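Local coordinates for protein gamma-glutamyl-gamma-aminobutyraldehyde dehydrogenase (Burkholderia cenocepacia, PDB 4LIH) that probably oxidises aldehydes such as gamma-glutamyl-gamma-aminobutyraldehyde to carboxylic acids with NAD(P)+ as oxidant, at residues P188-N194 / A489-T494; A271-G277 / Q478-D484; N428-L434 / F473-S479. All coordinates share one frame; numbering follows the deposited sequence.

Contact 1: residues P188-N194 / A489-T494; sequences PALAAGN and ALEKYT
Y493 leans its ring against the last turns of helix 178-191. Its CB lies 3.5 Å from N194 ND2. With CG anti to its own carbonyl carbon (chi1 -58°), the ring turns toward the helix and is held between two aliphatic groups. A189 CB sits over one face, 3.8 Å from the ring centroid and only 10° off the normal, a CH-pi contact; K492 CB covers the opposite face. CG, CD1 and CE1 lie under A189 CB, CD2 meets the backbone N and CA of A189, and farther out CE2 comes to 3.8 Å from P188 CG. Alanine suits position 189 because a methyl group lets the ring lie close to the helix.

L490 reaches the same turn with CD2, which packs on P188 CB at 3.9 Å and, more loosely, on A192 CB. The polar link is made by N194: its ND2 gives one hydrogen to Y493 O (2.9 Å, 151°) and the other to A189 O (2.9 Å), both acceptors lying near the amide plane. OD1 is taken by the backbone N of G167 on strand 157-172, so three anchors fix the amide's rotation. G193, with positive phi and two bonds back into the last turn, makes a Schellman motif; the contact packs this helix end against the chain entering strand 494-502.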
loop_
_atom_site.group_PDB
_atom_site.type_symbol
_atom_site.label_atom_id
_atom_site.label_comp_id
_atom_site.label_asym_id
_atom_site.label_seq_id
_atom_site.Cartn_x
_atom_site.Cartn_y
_atom_site.Cartn_z
ATOM N N PRO A 188 -10.129 -16.729 -4.832
ATOM C CA PRO A 188 -10.121 -15.655 -3.810
ATOM C C PRO A 188 -11.160 -15.816 -2.682
ATOM O O PRO A 188 -10.887 -15.478 -1.523
ATOM C CB PRO A 188 -10.437 -14.413 -4.629
ATOM C CG PRO A 188 -11.055 -14.893 -5.911
ATOM C CD PRO A 188 -10.378 -16.213 -6.195
ATOM N N ALA A 189 -12.380 -16.263 -3.012
ATOM C CA ALA A 189 -13.400 -16.358 -1.953
ATOM C C ALA A 189 -12.919 -17.285 -0.822
ATOM O O ALA A 189 -13.114 -16.965 0.340
ATOM C CB ALA A 189 -14.753 -16.824 -2.496
ATOM N N LEU A 190 -12.325 -18.429 -1.171
ATOM C CA LEU A 190 -11.930 -19.424 -0.159
ATOM C C LEU A 190 -10.698 -18.955 0.576
ATOM O O LEU A 190 -10.549 -19.202 1.740
ATOM C CB LEU A 190 -11.653 -20.789 -0.781
ATOM C CG LEU A 190 -12.912 -21.522 -1.218
ATOM C CD1 LEU A 190 -12.525 -22.664 -2.125
ATOM C CD2 LEU A 190 -13.759 -21.991 -0.013
ATOM N N ALA A 191 -9.813 -18.256 -0.123
ATOM C CA ALA A 191 -8.579 -17.818 0.522
ATOM C C ALA A 191 -8.939 -16.890 1.665
ATOM O O ALA A 191 -8.306 -16.918 2.720
ATOM C CB ALA A 191 -7.705 -17.142 -0.501
ATOM N N ALA A 192 -9.967 -16.051 1.441
ATOM C CA ALA A 192 -10.433 -15.090 2.446
ATOM C C ALA A 192 -11.112 -15.776 3.680
ATOM O O ALA A 192 -11.268 -15.193 4.759
ATOM C CB ALA A 192 -11.343 -14.086 1.767
ATOM N N GLY A 193 -11.474 -17.055 3.561
ATOM C CA GLY A 193 -12.109 -17.727 4.720
ATOM C C GLY A 193 -13.592 -17.982 4.517
ATOM O O GLY A 193 -14.227 -18.666 5.325
ATOM N N ASN A 194 -14.142 -17.531 3.401
ATOM C CA ASN A 194 -15.545 -17.844 3.093
ATOM C C ASN A 194 -15.874 -19.313 2.805
ATOM O O ASN A 194 -15.016 -20.110 2.410
ATOM C CB ASN A 194 -16.033 -16.990 1.949
ATOM C CG ASN A 194 -15.802 -15.533 2.185
ATOM O OD1 ASN A 194 -16.505 -14.900 2.975
ATOM N ND2 ASN A 194 -14.823 -14.967 1.478
ATOM N N ALA A 489 -9.659 -8.564 -6.219
ATOM C CA ALA A 489 -10.708 -9.611 -6.248
ATOM C C ALA A 489 -11.255 -9.914 -4.845
ATOM O O ALA A 489 -12.434 -10.240 -4.683
ATOM C CB ALA A 489 -10.182 -10.871 -6.919
ATOM N N LEU A 490 -10.401 -9.783 -3.834
ATOM C CA LEU A 490 -10.758 -10.120 -2.444
ATOM C C LEU A 490 -11.784 -9.160 -1.828
ATOM O O LEU A 490 -12.497 -9.511 -0.884
ATOM C CB LEU A 490 -9.502 -10.152 -1.567
ATOM C CG LEU A 490 -8.506 -11.224 -1.994
ATOM C CD1 LEU A 490 -7.100 -10.894 -1.542
ATOM C CD2 LEU A 490 -8.934 -12.593 -1.485
ATOM N N GLU A 491 -11.873 -7.959 -2.368
ATOM C CA GLU A 491 -12.816 -6.955 -1.868
ATOM C C GLU A 491 -14.255 -7.437 -2.055
ATOM O O GLU A 491 -15.152 -7.090 -1.274
ATOM C CB GLU A 491 -12.590 -5.595 -2.553
ATOM C CG GLU A 491 -11.109 -5.181 -2.735
ATOM C CD GLU A 491 -10.902 -3.892 -3.568
ATOM O OE1 GLU A 491 -11.887 -3.309 -4.043
ATOM O OE2 GLU A 491 -9.746 -3.439 -3.775
ATOM N N LYS A 492 -14.477 -8.271 -3.063
ATOM C CA LYS A 492 -15.820 -8.778 -3.342
ATOM C C LYS A 492 -16.314 -9.762 -2.294
ATOM O O LYS A 492 -17.513 -10.010 -2.213
ATOM C CB LYS A 492 -15.855 -9.445 -4.718
ATOM C CG LYS A 492 -15.344 -8.560 -5.831
ATOM C CD LYS A 492 -15.689 -9.105 -7.189
ATOM C CE LYS A 492 -15.271 -10.566 -7.358
ATOM N NZ LYS A 492 -13.846 -10.763 -7.030
ATOM N N TYR A 493 -15.392 -10.291 -1.481
ATOM C CA TYR A 493 -15.645 -11.451 -0.600
ATOM C C TYR A 493 -15.300 -11.144 0.859
ATOM O O TYR A 493 -15.268 -12.089 1.711
ATOM C CB TYR A 493 -14.785 -12.619 -1.093
ATOM C CG TYR A 493 -15.041 -13.003 -2.540
ATOM C CD1 TYR A 493 -16.325 -13.338 -2.978
ATOM C CD2 TYR A 493 -14.016 -13.012 -3.466
ATOM C CE1 TYR A 493 -16.566 -13.683 -4.297
ATOM C CE2 TYR A 493 -14.260 -13.300 -4.791
ATOM C CZ TYR A 493 -15.527 -13.660 -5.203
ATOM O OH TYR A 493 -15.775 -13.976 -6.503
ATOM N N THR A 494 -14.970 -9.862 1.131
ATOM C CA THR A 494 -14.642 -9.368 2.463
ATOM C C THR A 494 -15.417 -8.088 2.766
ATOM O O THR A 494 -15.893 -7.415 1.851
ATOM C CB THR A 494 -13.121 -9.064 2.630
ATOM O OG1 THR A 494 -12.714 -8.103 1.667
ATOM C CG2 THR A 494 -12.298 -10.293 2.391
#

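Contact 2: residues A271-G277 / Q478-D484; sequences AWLELGG and QSGNGRD
The strand end that carries E274, the predicted active-site glutamate of this aldehyde dehydrogenase, is bordered by the glycine-rich loop 478-484. E274 and G480 form a single beta bridge, their CA atoms 4.3 Å apart. Beside it L275 N donates to S479 O (3.0 Å), while N481 N makes a weak bond to L273 O. Glycine suits position 480, whose positive phi and closeness to L273 O leave no place for a CB.

N481 sets CG between its own N and carbonyl carbon (chi1 63°), turning the amide to the strand edge; ND2 gives a nearly straight bond to A271 O (3.1 Å, 178°), and OD1 accepts from L273 N (2.9 Å). The same ND2 lies 3.4 Å from W272 CE3, and G482 CA comes against CZ3. S479 OG donates to G276 O (2.6 Å).

E274 bends at chi2 (-85°), bringing OE1 back to the loop, where D484 N, bonded to F473 O, makes a further weak bond to it and a water links it to N481 O. The nearby carboxylate of D484 is paired with K185. A predicted catalytic glutamate at a strand end, faced by loop backbone, is consistent with the aldehyde dehydrogenase active site.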
loop_
_atom_site.group_PDB
_atom_site.type_symbol
_atom_site.label_atom_id
_atom_site.label_comp_id
_atom_site.label_asym_id
_atom_site.label_seq_id
_atom_site.Cartn_x
_atom_site.Cartn_y
_atom_site.Cartn_z
ATOM N N ALA A 271 -23.591 -8.175 -4.684
ATOM C CA ALA A 271 -23.726 -8.800 -5.992
ATOM C C ALA A 271 -22.654 -8.261 -6.900
ATOM O O ALA A 271 -22.523 -7.036 -7.056
ATOM C CB ALA A 271 -25.094 -8.574 -6.598
ATOM N N TRP A 272 -21.941 -9.193 -7.530
ATOM C CA TRP A 272 -20.771 -8.899 -8.329
ATOM C C TRP A 272 -20.845 -9.609 -9.675
ATOM O O TRP A 272 -20.861 -10.843 -9.726
ATOM C CB TRP A 272 -19.508 -9.347 -7.594
ATOM C CG TRP A 272 -19.252 -8.641 -6.330
ATOM C CD1 TRP A 272 -19.498 -9.100 -5.061
ATOM C CD2 TRP A 272 -18.754 -7.314 -6.191
ATOM N NE1 TRP A 272 -19.142 -8.148 -4.155
ATOM C CE2 TRP A 272 -18.661 -7.050 -4.823
ATOM C CE3 TRP A 272 -18.343 -6.325 -7.114
ATOM C CZ2 TRP A 272 -18.213 -5.828 -4.330
ATOM C CZ3 TRP A 272 -17.876 -5.108 -6.630
ATOM C CH2 TRP A 272 -17.827 -4.869 -5.237
ATOM N N LEU A 273 -20.852 -8.832 -10.760
ATOM C CA LEU A 273 -21.109 -9.382 -12.085
ATOM C C LEU A 273 -19.936 -9.162 -13.029
ATOM O O LEU A 273 -19.353 -8.100 -13.066
ATOM C CB LEU A 273 -22.356 -8.756 -12.734
ATOM C CG LEU A 273 -23.634 -8.612 -11.906
ATOM C CD1 LEU A 273 -24.654 -7.821 -12.733
ATOM C CD2 LEU A 273 -24.170 -9.968 -11.417
ATOM N N GLU A 274 -19.662 -10.174 -13.841
ATOM C CA GLU A 274 -18.721 -10.091 -14.958
ATOM C C GLU A 274 -19.592 -10.498 -16.147
ATOM O O GLU A 274 -20.191 -11.581 -16.156
ATOM C CB GLU A 274 -17.554 -11.088 -14.769
ATOM C CG GLU A 274 -16.547 -10.792 -13.665
ATOM C CD GLU A 274 -15.426 -9.843 -14.052
ATOM O OE1 GLU A 274 -14.785 -9.297 -13.156
ATOM O OE2 GLU A 274 -15.168 -9.648 -15.247
ATOM N N LEU A 275 -19.732 -9.607 -17.124
ATOM C CA LEU A 275 -20.741 -9.766 -18.176
ATOM C C LEU A 275 -20.028 -9.748 -19.524
ATOM O O LEU A 275 -18.812 -9.957 -19.555
ATOM C CB LEU A 275 -21.800 -8.685 -18.034
ATOM C CG LEU A 275 -22.454 -8.590 -16.644
ATOM C CD1 LEU A 275 -23.404 -7.385 -16.568
ATOM C CD2 LEU A 275 -23.195 -9.894 -16.357
ATOM N N GLY A 276 -20.765 -9.467 -20.589
ATOM C CA GLY A 276 -20.248 -9.562 -21.954
ATOM C C GLY A 276 -19.513 -8.307 -22.418
ATOM O O GLY A 276 -19.305 -7.352 -21.633
ATOM N N GLY A 277 -19.130 -8.315 -23.685
ATOM C CA GLY A 277 -18.330 -7.228 -24.257
ATOM C C GLY A 277 -18.490 -7.149 -25.762
ATOM O O GLY A 277 -19.140 -8.008 -26.350
ATOM N N GLN A 478 -21.689 -1.527 -18.813
ATOM C CA GLN A 478 -22.548 -2.689 -18.647
ATOM C C GLN A 478 -21.804 -4.002 -18.836
ATOM O O GLN A 478 -22.436 -5.021 -19.156
ATOM C CB GLN A 478 -23.752 -2.607 -19.608
ATOM C CG GLN A 478 -24.479 -1.307 -19.423
ATOM C CD GLN A 478 -25.935 -1.357 -19.803
ATOM O OE1 GLN A 478 -26.620 -2.397 -19.643
ATOM N NE2 GLN A 478 -26.437 -0.225 -20.304
ATOM N N SER A 479 -20.476 -3.991 -18.717
ATOM C CA SER A 479 -19.703 -5.257 -18.803
ATOM C C SER A 479 -19.405 -5.865 -17.434
ATOM O O SER A 479 -18.628 -6.831 -17.335
ATOM C CB SER A 479 -18.410 -5.108 -19.597
ATOM O OG SER A 479 -18.638 -4.891 -20.987
ATOM N N GLY A 480 -20.028 -5.340 -16.385
ATOM C CA GLY A 480 -19.939 -5.949 -15.029
ATOM C C GLY A 480 -19.405 -4.977 -14.007
ATOM O O GLY A 480 -18.874 -3.946 -14.357
ATOM N N ASN A 481 -19.542 -5.303 -12.728
ATOM C CA ASN A 481 -18.986 -4.480 -11.659
ATOM C C ASN A 481 -17.972 -5.281 -10.820
ATOM O O ASN A 481 -18.140 -6.483 -10.619
ATOM C CB ASN A 481 -20.111 -3.932 -10.786
ATOM C CG ASN A 481 -20.900 -5.043 -10.070
ATOM O OD1 ASN A 481 -21.402 -5.961 -10.689
ATOM N ND2 ASN A 481 -21.006 -4.936 -8.731
ATOM N N GLY A 482 -16.917 -4.624 -10.334
ATOM C CA GLY A 482 -15.941 -5.379 -9.531
ATOM C C GLY A 482 -14.947 -6.002 -10.486
ATOM O O GLY A 482 -15.091 -5.855 -11.705
ATOM N N ARG A 483 -13.938 -6.668 -9.911
ATOM C CA ARG A 483 -12.877 -7.247 -10.648
ATOM C C ARG A 483 -12.586 -8.696 -10.155
ATOM O O ARG A 483 -12.599 -9.015 -8.968
ATOM C CB ARG A 483 -11.636 -6.378 -10.530
ATOM C CG ARG A 483 -11.813 -4.915 -10.955
ATOM C CD ARG A 483 -11.922 -4.910 -12.445
ATOM N NE ARG A 483 -12.016 -3.610 -13.063
ATOM C CZ ARG A 483 -13.141 -2.980 -13.334
ATOM N NH1 ARG A 483 -14.308 -3.491 -13.002
ATOM N NH2 ARG A 483 -13.077 -1.840 -13.975
ATOM N N ASP A 484 -12.240 -9.544 -11.099
ATOM C CA ASP A 484 -11.581 -10.803 -10.876
ATOM C C ASP A 484 -10.064 -10.696 -11.067
ATOM O O ASP A 484 -9.571 -9.734 -11.701
ATOM C CB ASP A 484 -12.193 -11.861 -11.810
ATOM C CG ASP A 484 -13.612 -12.336 -11.383
ATOM O OD1 ASP A 484 -14.159 -12.005 -10.309
ATOM O OD2 ASP A 484 -14.218 -13.101 -12.189
HETATM O O HOH W 1 -16.758 -6.857 -13.724
HETATM O O HOH W 2 -16.609 -8.992 -10.569
#

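Contact 3: residues N428-L434 / F473-S479; sequences NDTEYGL and FGGYKQS
S479 OG accepts from the backbone N of G433 in a nearly straight bond (2.8 Å, 172°), and the hydroxyl, itself donating to G276 O, joins two loops. Around it close CB and CD1 of Y432, whose ring meets the oxygen at its edge, and CB of L434. G433 O in turn accepts from Y476 N (2.9 Å). Glycine fits position 433, whose CA lies close against Y476 CB.

On the side toward the active site, L434 sends CG anti to its backbone N (chi1 -168°), and CD1 presses on the peptide of G474, 3.4 Å from its C. CD2 approaches F473 CZ more loosely, at 4.3 Å. A water accepts from G474 N and donates to L434 O; it sits over one face of the F473 ring. W184 meets that ring edge-to-face.

Toward the other end, K477 bends at chi3 and passes CE by Y432 O before NZ donates to T430 O (2.8 Å), nearly along the C=O axis. Lysine suits the place because its long chain can span the loop and set its ammonium on a backbone carbonyl. Q478 binds E431 twice: its N to E431 O (3.0 Å), and its NE2 to the anti lone pair of E431 OE1 (3.2 Å), with amide and carboxylate planes 73° apart.

Farther out, T430 OG1 accepts from Y432 N, an ST turn that shapes the 428-434 loop. N428 is held by the backbone of R452 and R454, and Y476 OH bonds E164 of the second subunit. The contact joins the loop leading into strand 435-439 to the loop that borders the predicted active site, as in the aldehyde dehydrogenase fold.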
loop_
_atom_site.group_PDB
_atom_site.type_symbol
_atom_site.label_atom_id
_atom_site.label_comp_id
_atom_site.label_asym_id
_atom_site.label_seq_id
_atom_site.Cartn_x
_atom_site.Cartn_y
_atom_site.Cartn_z
ATOM N N ASN A 428 -15.128 3.598 -28.023
ATOM C CA ASN A 428 -15.875 3.862 -26.792
ATOM C C ASN A 428 -17.386 3.941 -27.007
ATOM O O ASN A 428 -18.120 4.103 -26.047
ATOM C CB ASN A 428 -15.419 5.167 -26.155
ATOM C CG ASN A 428 -14.057 5.058 -25.501
ATOM O OD1 ASN A 428 -13.666 3.998 -25.025
ATOM N ND2 ASN A 428 -13.351 6.185 -25.427
ATOM N N ASP A 429 -17.838 3.899 -28.258
ATOM C CA ASP A 429 -19.271 4.086 -28.578
ATOM C C ASP A 429 -19.968 2.745 -28.435
ATOM O O ASP A 429 -20.299 2.082 -29.429
ATOM C CB ASP A 429 -19.468 4.615 -29.984
ATOM C CG ASP A 429 -20.928 5.013 -30.297
ATOM O OD1 ASP A 429 -21.789 5.159 -29.381
ATOM O OD2 ASP A 429 -21.183 5.210 -31.500
ATOM N N THR A 430 -20.182 2.362 -27.194
ATOM C CA THR A 430 -20.760 1.084 -26.865
ATOM C C THR A 430 -21.200 1.124 -25.399
ATOM O O THR A 430 -20.609 1.855 -24.599
ATOM C CB THR A 430 -19.765 -0.074 -27.129
ATOM O OG1 THR A 430 -20.367 -1.301 -26.765
ATOM C CG2 THR A 430 -18.483 0.090 -26.364
ATOM N N GLU A 431 -22.202 0.323 -25.038
ATOM C CA GLU A 431 -22.578 0.165 -23.638
ATOM C C GLU A 431 -21.667 -0.817 -22.906
ATOM O O GLU A 431 -21.740 -0.913 -21.701
ATOM C CB GLU A 431 -24.060 -0.247 -23.483
ATOM C CG GLU A 431 -25.019 0.933 -23.599
ATOM C CD GLU A 431 -24.585 2.170 -22.792
ATOM O OE1 GLU A 431 -24.643 2.162 -21.496
ATOM O OE2 GLU A 431 -24.137 3.163 -23.458
ATOM N N TYR A 432 -20.847 -1.549 -23.654
ATOM C CA TYR A 432 -19.879 -2.467 -23.070
ATOM C C TYR A 432 -18.564 -1.746 -22.685
ATOM O O TYR A 432 -18.332 -0.589 -23.093
ATOM C CB TYR A 432 -19.602 -3.588 -24.051
ATOM C CG TYR A 432 -20.776 -4.502 -24.267
ATOM C CD1 TYR A 432 -21.318 -5.211 -23.203
ATOM C CD2 TYR A 432 -21.344 -4.650 -25.513
ATOM C CE1 TYR A 432 -22.377 -6.079 -23.387
ATOM C CE2 TYR A 432 -22.413 -5.541 -25.711
ATOM C CZ TYR A 432 -22.914 -6.248 -24.670
ATOM O OH TYR A 432 -23.983 -7.132 -24.915
ATOM N N GLY A 433 -17.722 -2.424 -21.912
ATOM C CA GLY A 433 -16.445 -1.859 -21.494
ATOM C C GLY A 433 -15.551 -2.865 -20.809
ATOM O O GLY A 433 -14.971 -2.572 -19.755
ATOM N N LEU A 434 -15.484 -4.065 -21.361
ATOM C CA LEU A 434 -14.703 -5.121 -20.714
ATOM C C LEU A 434 -13.199 -5.012 -21.026
ATOM O O LEU A 434 -12.350 -5.187 -20.144
ATOM C CB LEU A 434 -15.273 -6.505 -21.063
ATOM C CG LEU A 434 -14.715 -7.661 -20.216
ATOM C CD1 LEU A 434 -14.932 -7.311 -18.739
ATOM C CD2 LEU A 434 -15.293 -9.052 -20.554
ATOM N N PHE A 473 -9.581 -7.545 -13.601
ATOM C CA PHE A 473 -10.232 -7.877 -14.844
ATOM C C PHE A 473 -11.742 -7.718 -14.626
ATOM O O PHE A 473 -12.302 -8.286 -13.702
ATOM C CB PHE A 473 -9.867 -9.328 -15.196
ATOM C CG PHE A 473 -10.577 -9.867 -16.374
ATOM C CD1 PHE A 473 -11.921 -10.164 -16.305
ATOM C CD2 PHE A 473 -9.917 -9.992 -17.567
ATOM C CE1 PHE A 473 -12.594 -10.633 -17.412
ATOM C CE2 PHE A 473 -10.587 -10.467 -18.701
ATOM C CZ PHE A 473 -11.917 -10.795 -18.611
ATOM N N GLY A 474 -12.393 -6.910 -15.449
ATOM C CA GLY A 474 -13.830 -6.699 -15.284
ATOM C C GLY A 474 -14.287 -5.444 -16.004
ATOM O O GLY A 474 -13.526 -4.798 -16.663
ATOM N N GLY A 475 -15.544 -5.099 -15.842
ATOM C CA GLY A 475 -16.164 -4.118 -16.683
ATOM C C GLY A 475 -16.142 -2.663 -16.212
ATOM O O GLY A 475 -16.086 -2.376 -15.030
ATOM N N TYR A 476 -16.106 -1.777 -17.198
ATOM C CA TYR A 476 -16.727 -0.449 -17.142
ATOM C C TYR A 476 -18.140 -0.624 -17.676
ATOM O O TYR A 476 -18.430 -1.589 -18.431
ATOM C CB TYR A 476 -16.006 0.517 -18.072
ATOM C CG TYR A 476 -14.700 1.095 -17.592
ATOM C CD1 TYR A 476 -13.695 0.307 -16.952
ATOM C CD2 TYR A 476 -14.419 2.445 -17.839
ATOM C CE1 TYR A 476 -12.479 0.880 -16.581
ATOM C CE2 TYR A 476 -13.233 2.982 -17.454
ATOM C CZ TYR A 476 -12.252 2.203 -16.870
ATOM O OH TYR A 476 -11.096 2.795 -16.468
ATOM N N LYS A 477 -19.018 0.306 -17.315
ATOM C CA LYS A 477 -20.349 0.396 -17.948
ATOM C C LYS A 477 -21.159 -0.908 -17.763
ATOM O O LYS A 477 -21.286 -1.337 -16.632
ATOM C CB LYS A 477 -20.245 0.841 -19.414
ATOM C CG LYS A 477 -19.617 2.244 -19.577
ATOM C CD LYS A 477 -19.704 2.756 -21.002
ATOM C CE LYS A 477 -18.541 2.423 -21.849
ATOM N NZ LYS A 477 -18.504 3.130 -23.207
ATOM N N GLN A 478 -21.689 -1.527 -18.813
ATOM C CA GLN A 478 -22.548 -2.689 -18.647
ATOM C C GLN A 478 -21.804 -4.002 -18.836
ATOM O O GLN A 478 -22.436 -5.021 -19.156
ATOM C CB GLN A 478 -23.752 -2.607 -19.608
ATOM C CG GLN A 478 -24.479 -1.307 -19.423
ATOM C CD GLN A 478 -25.935 -1.357 -19.803
ATOM O OE1 GLN A 478 -26.620 -2.397 -19.643
ATOM N NE2 GLN A 478 -26.437 -0.225 -20.304
ATOM N N SER A 479 -20.476 -3.991 -18.717
ATOM C CA SER A 479 -19.703 -5.257 -18.803
ATOM C C SER A 479 -19.405 -5.865 -17.434
ATOM O O SER A 479 -18.628 -6.831 -17.335
ATOM C CB SER A 479 -18.410 -5.108 -19.597
ATOM O OG SER A 479 -18.638 -4.891 -20.987
HETATM O O HOH W 3 -11.261 -6.772 -18.126
#

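In the fold
Contact 3 is nested along the chain within contact 2, and contact 2 within contact 1, so the region 473-494 is fastened successively to 428-434, 271-277 and 188-194. Contacts 2 and 3 have centres 9 Å apart and share Q478 and S479; between them R483 NH1 bonds G475 O. Contact 1, centred about 16 Å from contact 2, joins it through K492 NZ, which lies 2.9 Å from R483 O. Contact 2 holds the predicted active-site residue E274; G474 CA of contact 3 comes to 3.2 Å from E274 OE2, and the side chain of Y493 in contact 1 within about 8 Å of that of E274. The side chain of F473 lies about 4 Å from a bound MES, probably from the crystallisation liquor, which may mark a pocket.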